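Local atomic coordinates of 3-oxoacyl-(acyl-carrier protein) synthase II (Thermus thermophilus, PDB entry 1J3N), a protein that probably catalyses the condensation of a growing acyl chain with malonyl-(acyl-carrier protein) in fatty acid elongation, working as a homodimer of the thiolase-like fold. Residues Glu96-Leu101 / Tyr148-Pro153; Val52-Gly57 / Val72-Ile77; Ala350-Leu355 / Leu403-Val408. All blocks are in the same frame, centred on the assembly; numbering follows the deposited sequence.

In the fold
Interactions 1 and 2 fall within the N-terminal half of the thiolase fold and interaction 3 within its C-terminal half. Helix 70-86, used by interaction 2, and strand 98-103, used by interaction 1, follow each other in the chain; the centres of the two contacts are 21 Å apart, their nearest atoms about 5 Å. Helix 139-148 lies against both: its Ile144 is touched by Leu76 of helix 70-86 and by Thr100 of strand 98-103. Interactions 1 and 3 reach the same large mixed sheet, with centres 25 Å apart and nearest atoms about 11 Å. Interaction 2 lies 25 Å from interaction 3, centre to centre. The second subunit touches interaction 1, but neither of the other two.

Interaction 1 of 3, residues Glu96-Leu101 / Tyr148-Pro153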
loop_
_atom_site.group_PDB
_atom_site.type_symbol
_atom_site.label_atom_id
_atom_site.label_comp_id
_atom_site.label_asym_id
_atom_site.label_seq_id
_atom_site.Cartn_x
_atom_site.Cartn_y
_atom_site.Cartn_z
ATOM N N GLU A 96 -11.024 12.523 -14.900
ATOM C CA GLU A 96 -10.947 12.968 -13.517
ATOM C C GLU A 96 -11.757 12.083 -12.588
ATOM O O GLU A 96 -11.572 12.126 -11.374
ATOM C CB GLU A 96 -11.466 14.401 -13.367
ATOM C CG GLU A 96 -10.723 15.433 -14.184
ATOM C CD GLU A 96 -11.033 16.847 -13.729
ATOM O OE1 GLU A 96 -12.217 17.145 -13.465
ATOM O OE2 GLU A 96 -10.089 17.663 -13.642
ATOM N N ARG A 97 -12.649 11.286 -13.161
ATOM C CA ARG A 97 -13.513 10.424 -12.367
ATOM C C ARG A 97 -13.089 8.963 -12.387
ATOM O O ARG A 97 -13.796 8.091 -11.875
ATOM C CB ARG A 97 -14.956 10.571 -12.855
ATOM C CG ARG A 97 -15.467 12.016 -12.796
ATOM C CD ARG A 97 -15.412 12.542 -11.373
ATOM N NE ARG A 97 -16.168 11.679 -10.470
ATOM C CZ ARG A 97 -16.090 11.722 -9.144
ATOM N NH1 ARG A 97 -15.281 12.589 -8.544
ATOM N NH2 ARG A 97 -16.835 10.901 -8.416
ATOM N N VAL A 98 -11.930 8.701 -12.982
ATOM C CA VAL A 98 -11.406 7.348 -13.055
ATOM C C VAL A 98 -10.186 7.218 -12.161
ATOM O O VAL A 98 -9.209 7.952 -12.314
ATOM C CB VAL A 98 -10.999 6.960 -14.484
ATOM C CG1 VAL A 98 -10.420 5.549 -14.483
ATOM C CG2 VAL A 98 -12.207 7.024 -15.403
ATOM N N GLY A 99 -10.259 6.276 -11.227
ATOM C CA GLY A 99 -9.157 6.051 -10.314
ATOM C C GLY A 99 -8.418 4.776 -10.653
ATOM O O GLY A 99 -8.886 3.960 -11.459
ATOM N N THR A 100 -7.256 4.607 -10.034
ATOM C CA THR A 100 -6.419 3.439 -10.249
ATOM C C THR A 100 -5.921 2.939 -8.893
ATOM O O THR A 100 -5.526 3.732 -8.033
ATOM C CB THR A 100 -5.211 3.783 -11.158
ATOM O OG1 THR A 100 -4.522 4.912 -10.627
ATOM C CG2 THR A 100 -5.665 4.128 -12.563
ATOM N N LEU A 101 -5.954 1.623 -8.697
ATOM C CA LEU A 101 -5.514 1.036 -7.442
ATOM C C LEU A 101 -5.107 -0.421 -7.649
ATOM O O LEU A 101 -5.866 -1.345 -7.349
ATOM C CB LEU A 101 -6.633 1.119 -6.396
ATOM C CG LEU A 101 -6.202 1.507 -4.965
ATOM C CD1 LEU A 101 -7.413 1.467 -4.036
ATOM C CD2 LEU A 101 -5.126 0.563 -4.459
ATOM N N TYR A 148 -3.454 6.077 -19.645
ATOM C CA TYR A 148 -4.806 6.468 -20.036
ATOM C C TYR A 148 -5.236 7.878 -19.633
ATOM O O TYR A 148 -6.319 8.322 -20.001
ATOM C CB TYR A 148 -5.811 5.455 -19.480
ATOM C CG TYR A 148 -5.566 4.033 -19.941
ATOM C CD1 TYR A 148 -5.650 3.690 -21.293
ATOM C CD2 TYR A 148 -5.248 3.034 -19.030
ATOM C CE1 TYR A 148 -5.419 2.380 -21.718
ATOM C CE2 TYR A 148 -5.019 1.728 -19.443
ATOM C CZ TYR A 148 -5.105 1.407 -20.787
ATOM O OH TYR A 148 -4.876 0.109 -21.188
ATOM N N GLY A 149 -4.398 8.577 -18.880
ATOM C CA GLY A 149 -4.731 9.927 -18.460
ATOM C C GLY A 149 -5.785 10.002 -17.367
ATOM O O GLY A 149 -6.472 11.014 -17.240
ATOM N N PHE A 150 -5.920 8.933 -16.583
ATOM C CA PHE A 150 -6.893 8.894 -15.497
ATOM C C PHE A 150 -6.343 9.727 -14.349
ATOM O O PHE A 150 -5.317 9.379 -13.758
ATOM C CB PHE A 150 -7.120 7.452 -15.027
ATOM C CG PHE A 150 -7.652 6.522 -16.094
ATOM C CD1 PHE A 150 -8.534 6.980 -17.069
ATOM C CD2 PHE A 150 -7.335 5.166 -16.067
ATOM C CE1 PHE A 150 -9.096 6.115 -17.994
ATOM C CE2 PHE A 150 -7.890 4.281 -16.988
ATOM C CZ PHE A 150 -8.775 4.752 -17.957
ATOM N N THR A 151 -7.014 10.829 -14.024
ATOM C CA THR A 151 -6.529 11.705 -12.964
ATOM C C THR A 151 -7.273 11.599 -11.631
ATOM O O THR A 151 -7.136 12.469 -10.758
ATOM C CB THR A 151 -6.537 13.179 -13.418
ATOM O OG1 THR A 151 -7.874 13.562 -13.750
ATOM C CG2 THR A 151 -5.635 13.369 -14.643
ATOM N N GLY A 152 -8.076 10.551 -11.490
ATOM C CA GLY A 152 -8.774 10.318 -10.241
ATOM C C GLY A 152 -7.745 9.758 -9.265
ATOM O O GLY A 152 -6.604 9.482 -9.666
ATOM N N PRO A 153 -8.097 9.572 -7.983
ATOM C CA PRO A 153 -7.148 9.036 -6.998
ATOM C C PRO A 153 -6.343 7.836 -7.515
ATOM O O PRO A 153 -6.900 6.928 -8.128
ATOM C CB PRO A 153 -8.056 8.664 -5.829
ATOM C CG PRO A 153 -9.086 9.749 -5.870
ATOM C CD PRO A 153 -9.404 9.848 -7.358
HETATM O O HOH W 1 -5.559 7.354 -11.393
#
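The Phe150 ring is held between Val98 CG1, which sits over the centre of one face, and CB of Tyr148 from its own segment, over the centre of the opposite face; Thr100 CG2 lies at the edge, near the ring plane. This joins the start of strand 98-103 in the thiolase-fold sheet to the loop leaving helix 139-148. CG1 of Val98 stands 3.4 Å from the ring centroid, 13° off the normal, a CH-pi contact made by the branch anti to the backbone N of Val98 (chi1 178°). Beyond the ring the backbones take over. Thr100 N donates to Pro153 O at 3.0 Å and 163°, in the carbonyl plane, while Gly152 N gives Val98 O a weak, bent bond. Gly152 CA lies close to the other segment, 3.5 Å from Glu96 O. At the outer end, Thr151 OG1 lies against Glu96 CA and CG, and NH1 of Arg283 of the second subunit donates to Thr151 O, placing this end at the dimer interface. Thr100 OG1 also bonds Ser154 OG and donates to a water at 2.8 Å, which in turn donates to Phe150 O and Gly152 O.

Interaction 2 of 3, residues Val52-Gly57 / Val72-Ile77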
loop_
_atom_site.group_PDB
_atom_site.type_symbol
_atom_site.label_atom_id
_atom_site.label_comp_id
_atom_site.label_asym_id
_atom_site.label_seq_id
_atom_site.Cartn_x
_atom_site.Cartn_y
_atom_site.Cartn_z
ATOM N N VAL A 52 3.466 -17.560 -16.397
ATOM C CA VAL A 52 2.574 -16.964 -17.370
ATOM C C VAL A 52 3.307 -16.905 -18.705
ATOM O O VAL A 52 4.511 -16.668 -18.746
ATOM C CB VAL A 52 2.181 -15.518 -16.965
ATOM C CG1 VAL A 52 1.623 -14.781 -18.163
ATOM C CG2 VAL A 52 1.150 -15.543 -15.832
ATOM N N ASP A 53 2.573 -17.128 -19.786
ATOM C CA ASP A 53 3.133 -17.067 -21.129
ATOM C C ASP A 53 2.399 -15.961 -21.867
ATOM O O ASP A 53 1.246 -16.127 -22.251
ATOM C CB ASP A 53 2.937 -18.395 -21.872
ATOM C CG ASP A 53 3.823 -19.501 -21.337
ATOM O OD1 ASP A 53 5.017 -19.231 -21.088
ATOM O OD2 ASP A 53 3.330 -20.637 -21.180
ATOM N N VAL A 54 3.060 -14.825 -22.051
ATOM C CA VAL A 54 2.439 -13.708 -22.739
ATOM C C VAL A 54 3.496 -12.859 -23.432
ATOM O O VAL A 54 4.623 -12.725 -22.942
ATOM C CB VAL A 54 1.642 -12.813 -21.753
ATOM C CG1 VAL A 54 2.593 -12.069 -20.832
ATOM C CG2 VAL A 54 0.769 -11.834 -22.520
ATOM N N ASP A 55 3.126 -12.295 -24.577
ATOM C CA ASP A 55 4.025 -11.438 -25.344
ATOM C C ASP A 55 3.703 -9.983 -25.015
ATOM O O ASP A 55 2.786 -9.395 -25.585
ATOM C CB ASP A 55 3.841 -11.701 -26.841
ATOM C CG ASP A 55 4.742 -10.842 -27.707
ATOM O OD1 ASP A 55 5.724 -10.270 -27.180
ATOM O OD2 ASP A 55 4.471 -10.752 -28.926
ATOM N N PRO A 56 4.454 -9.385 -24.078
ATOM C CA PRO A 56 4.223 -7.991 -23.688
ATOM C C PRO A 56 4.256 -7.075 -24.904
ATOM O O PRO A 56 3.479 -6.128 -25.001
ATOM C CB PRO A 56 5.372 -7.710 -22.721
ATOM C CG PRO A 56 5.661 -9.059 -22.137
ATOM C CD PRO A 56 5.605 -9.943 -23.351
ATOM N N GLY A 57 5.172 -7.369 -25.825
ATOM C CA GLY A 57 5.303 -6.580 -27.037
ATOM C C GLY A 57 4.011 -6.556 -27.832
ATOM O O GLY A 57 3.814 -5.699 -28.695
ATOM N N VAL A 72 4.987 -4.432 -13.457
ATOM C CA VAL A 72 4.265 -3.313 -14.041
ATOM C C VAL A 72 3.784 -3.756 -15.430
ATOM O O VAL A 72 2.703 -3.373 -15.873
ATOM C CB VAL A 72 5.166 -2.055 -14.146
ATOM C CG1 VAL A 72 4.520 -1.017 -15.055
ATOM C CG2 VAL A 72 5.378 -1.449 -12.742
ATOM N N GLN A 73 4.579 -4.586 -16.107
ATOM C CA GLN A 73 4.183 -5.078 -17.419
ATOM C C GLN A 73 2.886 -5.890 -17.309
ATOM O O GLN A 73 1.991 -5.761 -18.134
ATOM C CB GLN A 73 5.297 -5.935 -18.026
ATOM C CG GLN A 73 6.426 -5.118 -18.636
ATOM C CD GLN A 73 7.460 -5.985 -19.321
ATOM O OE1 GLN A 73 7.118 -6.939 -20.024
ATOM N NE2 GLN A 73 8.734 -5.652 -19.132
ATOM N N TYR A 74 2.785 -6.721 -16.282
ATOM C CA TYR A 74 1.583 -7.520 -16.090
ATOM C C TYR A 74 0.385 -6.639 -15.754
ATOM O O TYR A 74 -0.713 -6.844 -16.270
ATOM C CB TYR A 74 1.790 -8.545 -14.975
ATOM C CG TYR A 74 2.778 -9.646 -15.300
ATOM C CD1 TYR A 74 3.323 -9.776 -16.579
ATOM C CD2 TYR A 74 3.154 -10.574 -14.328
ATOM C CE1 TYR A 74 4.213 -10.800 -16.884
ATOM C CE2 TYR A 74 4.043 -11.605 -14.625
ATOM C CZ TYR A 74 4.567 -11.711 -15.905
ATOM O OH TYR A 74 5.440 -12.738 -16.209
ATOM N N ALA A 75 0.586 -5.650 -14.894
ATOM C CA ALA A 75 -0.522 -4.764 -14.522
ATOM C C ALA A 75 -1.091 -3.998 -15.720
ATOM O O ALA A 75 -2.308 -3.849 -15.848
ATOM C CB ALA A 75 -0.073 -3.793 -13.462
ATOM N N LEU A 76 -0.213 -3.498 -16.588
ATOM C CA LEU A 76 -0.654 -2.750 -17.765
ATOM C C LEU A 76 -1.420 -3.661 -18.720
ATOM O O LEU A 76 -2.428 -3.261 -19.306
ATOM C CB LEU A 76 0.553 -2.110 -18.470
ATOM C CG LEU A 76 1.173 -0.926 -17.717
ATOM C CD1 LEU A 76 2.480 -0.487 -18.355
ATOM C CD2 LEU A 76 0.175 0.220 -17.718
ATOM N N ILE A 77 -0.952 -4.897 -18.858
ATOM C CA ILE A 77 -1.605 -5.861 -19.732
ATOM C C ILE A 77 -2.991 -6.217 -19.185
ATOM O O ILE A 77 -3.971 -6.252 -19.934
ATOM C CB ILE A 77 -0.756 -7.146 -19.872
ATOM C CG1 ILE A 77 0.533 -6.831 -20.635
ATOM C CG2 ILE A 77 -1.565 -8.239 -20.578
ATOM C CD1 ILE A 77 1.538 -7.984 -20.646
#
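Pro56 meets the helix through two neighbours one turn apart, Gln73 and Ile77. Its CB and CG both rest against the amide oxygen of Gln73, each 3.3 Å from OE1, so the ring is met by the carbonyl end of the amide. Ile77 reaches the same proline with its terminal methyl: CD1 is 4.1 Å from Pro56 CA. The extended Ile77 chain (chi2 171°) carries CD1 out to the loop, where Val54 CG1 also touches it at 4.2 Å. The same CG1 comes obliquely to the Tyr74 ring, 4.5 Å from CE1, and at the far end of that ring Val52 CB lies 4.3 Å from Tyr74 OH. Val52, Val54 and Pro56 all point their CB atoms toward the helix, whereas Asp53 and Asp55 point theirs away and make salt bridges with Arg34 and Arg62.

The polar ends of the helix residues are fixed by partners beyond the contact. Gln73 NE2 donates to Leu68 O, which holds the amide with its oxygen toward the proline. Tyr74 OH is hydrogen-bonded to Arg70 NH1 and weakly to Glu231, whose other carboxylate oxygen accepts from Val52 N; one acid thus links both sides. Leu12 of strand 4-13 touches Val52, Val54, Tyr74 and Ile77, closing the apolar cluster from the sheet side. This is largely apolar packing of an irregular connection against a helix, here joining the loop after strand 48-50 to helix 70-86 beside the central sheet of the N-terminal half of a thiolase fold.

Interaction 3 of 3, residues Ala350-Leu355 / Leu403-Val408; sequences ATVQAL and LAFKRV
Phe405 projects from its strand toward the helix and is met by three side chains, Thr351, Val352 and Leu355, each crossing it at about a right angle. Val352 takes a face: its CG2 stands 3.8 Å from the ring centroid, 15° off the normal and offset toward the rim beside CE1, a CH-pi contact. The first torsion of Val352 sets CG1 anti to the backbone N and so turns CG2, the branch anti to the carbonyl carbon, onto the ring face. Thr351 turns its methyl rather than its hydroxyl to the ring; CG2 approaches obliquely, 3.7 Å from CD2, while OG1 bonds back to Glu347 O in the preceding turn of the helix. Leu355 meets the root of the phenylalanine, with CD1 only 3.4 Å from Phe405 CB, and its other methyl, CD2, reaches Arg407 CB at 4.2 Å. Arg407 crosses Leu355 obliquely, its CD lying 3.9 Å from Leu355 O, and then bends at chi3 (61°) so that the guanidinium heads away to a salt bridge with Asp387.

The axes of helix 350-355 and strand 403-406 run nearly parallel, 22° apart, and approach to 9.0 Å. Helix 343-357 thus lies on one face of the large sheet, where strand 399-406 is hydrogen-bonded between 388-394 and 253-262; Leu255 adjoins Phe405, Ala389 adjoins Thr351, and helix 19-28 packs beside Ala350 and Gln353.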
loop_
_atom_site.group_PDB
_atom_site.type_symbol
_atom_site.label_atom_id
_atom_site.label_comp_id
_atom_site.label_asym_id
_atom_site.label_seq_id
_atom_site.Cartn_x
_atom_site.Cartn_y
_atom_site.Cartn_z
ATOM N N ALA A 350 -12.294 -15.056 -10.613
ATOM C CA ALA A 350 -12.855 -16.399 -10.651
ATOM C C ALA A 350 -14.176 -16.429 -9.881
ATOM O O ALA A 350 -15.145 -17.061 -10.312
ATOM C CB ALA A 350 -11.863 -17.399 -10.040
ATOM N N THR A 351 -14.215 -15.732 -8.747
ATOM C CA THR A 351 -15.416 -15.691 -7.914
ATOM C C THR A 351 -16.557 -14.964 -8.617
ATOM O O THR A 351 -17.715 -15.367 -8.519
ATOM C CB THR A 351 -15.125 -15.008 -6.556
ATOM O OG1 THR A 351 -14.053 -15.703 -5.900
ATOM C CG2 THR A 351 -16.358 -15.044 -5.666
ATOM N N VAL A 352 -16.233 -13.890 -9.328
ATOM C CA VAL A 352 -17.245 -13.145 -10.065
ATOM C C VAL A 352 -17.737 -13.982 -11.247
ATOM O O VAL A 352 -18.918 -13.945 -11.582
ATOM C CB VAL A 352 -16.679 -11.795 -10.589
ATOM C CG1 VAL A 352 -17.610 -11.190 -11.623
ATOM C CG2 VAL A 352 -16.502 -10.837 -9.433
ATOM N N GLN A 353 -16.826 -14.742 -11.861
ATOM C CA GLN A 353 -17.161 -15.593 -13.008
ATOM C C GLN A 353 -18.091 -16.742 -12.611
ATOM O O GLN A 353 -18.950 -17.147 -13.392
ATOM C CB GLN A 353 -15.894 -16.169 -13.653
ATOM C CG GLN A 353 -14.976 -15.127 -14.291
ATOM C CD GLN A 353 -13.768 -15.744 -14.983
ATOM O OE1 GLN A 353 -13.085 -16.602 -14.420
ATOM N NE2 GLN A 353 -13.485 -15.288 -16.203
ATOM N N ALA A 354 -17.913 -17.270 -11.403
ATOM C CA ALA A 354 -18.758 -18.360 -10.926
ATOM C C ALA A 354 -20.199 -17.878 -10.717
ATOM O O ALA A 354 -21.141 -18.626 -10.959
ATOM C CB ALA A 354 -18.210 -18.930 -9.628
ATOM N N LEU A 355 -20.363 -16.640 -10.256
ATOM C CA LEU A 355 -21.698 -16.079 -10.033
ATOM C C LEU A 355 -22.389 -15.787 -11.358
ATOM O O LEU A 355 -23.548 -16.147 -11.570
ATOM C CB LEU A 355 -21.610 -14.774 -9.235
ATOM C CG LEU A 355 -21.229 -14.815 -7.754
ATOM C CD1 LEU A 355 -21.040 -13.396 -7.246
ATOM C CD2 LEU A 355 -22.309 -15.520 -6.961
ATOM N N LEU A 403 -13.914 -10.406 0.508
ATOM C CA LEU A 403 -14.836 -9.698 -0.359
ATOM C C LEU A 403 -16.099 -10.534 -0.492
ATOM O O LEU A 403 -16.038 -11.768 -0.532
ATOM C CB LEU A 403 -14.223 -9.461 -1.751
ATOM C CG LEU A 403 -13.047 -8.478 -1.861
ATOM C CD1 LEU A 403 -12.628 -8.359 -3.312
ATOM C CD2 LEU A 403 -13.436 -7.117 -1.325
ATOM N N ALA A 404 -17.235 -9.851 -0.546
ATOM C CA ALA A 404 -18.530 -10.493 -0.692
ATOM C C ALA A 404 -19.148 -10.028 -2.003
ATOM O O ALA A 404 -19.326 -8.828 -2.231
ATOM C CB ALA A 404 -19.444 -10.124 0.479
ATOM N N PHE A 405 -19.484 -10.988 -2.857
ATOM C CA PHE A 405 -20.077 -10.690 -4.149
ATOM C C PHE A 405 -21.525 -11.146 -4.218
ATOM O O PHE A 405 -21.896 -12.175 -3.656
ATOM C CB PHE A 405 -19.262 -11.363 -5.256
ATOM C CG PHE A 405 -17.920 -10.718 -5.493
ATOM C CD1 PHE A 405 -17.831 -9.465 -6.102
ATOM C CD2 PHE A 405 -16.744 -11.364 -5.115
ATOM C CE1 PHE A 405 -16.591 -8.865 -6.335
ATOM C CE2 PHE A 405 -15.496 -10.770 -5.344
ATOM C CZ PHE A 405 -15.424 -9.521 -5.955
ATOM N N LYS A 406 -22.345 -10.369 -4.915
ATOM C CA LYS A 406 -23.760 -10.691 -5.065
ATOM C C LYS A 406 -24.120 -10.896 -6.530
ATOM O O LYS A 406 -23.749 -10.091 -7.384
ATOM C CB LYS A 406 -24.624 -9.567 -4.484
ATOM C CG LYS A 406 -26.107 -9.734 -4.767
ATOM C CD LYS A 406 -26.921 -8.549 -4.265
ATOM C CE LYS A 406 -28.391 -8.733 -4.619
ATOM N NZ LYS A 406 -29.221 -7.592 -4.142
ATOM N N ARG A 407 -24.836 -11.981 -6.816
ATOM C CA ARG A 407 -25.260 -12.281 -8.180
ATOM C C ARG A 407 -26.328 -11.282 -8.611
ATOM O O ARG A 407 -27.337 -11.099 -7.931
ATOM C CB ARG A 407 -25.823 -13.706 -8.268
ATOM C CG ARG A 407 -26.339 -14.088 -9.656
ATOM C CD ARG A 407 -26.946 -15.486 -9.686
ATOM N NE ARG A 407 -28.099 -15.620 -8.796
ATOM C CZ ARG A 407 -29.194 -14.865 -8.863
ATOM N NH1 ARG A 407 -29.297 -13.910 -9.779
ATOM N NH2 ARG A 407 -30.194 -15.070 -8.016
ATOM N N VAL A 408 -26.090 -10.630 -9.743
ATOM C CA VAL A 408 -27.026 -9.650 -10.275
ATOM C C VAL A 408 -27.954 -10.338 -11.276
ATOM O O VAL A 408 -27.677 -11.508 -11.621
ATOM C CB VAL A 408 -26.259 -8.492 -10.965
ATOM C CG1 VAL A 408 -27.215 -7.583 -11.715
ATOM C CG2 VAL A 408 -25.504 -7.692 -9.924
ATOM O OXT VAL A 408 -28.945 -9.712 -11.700
#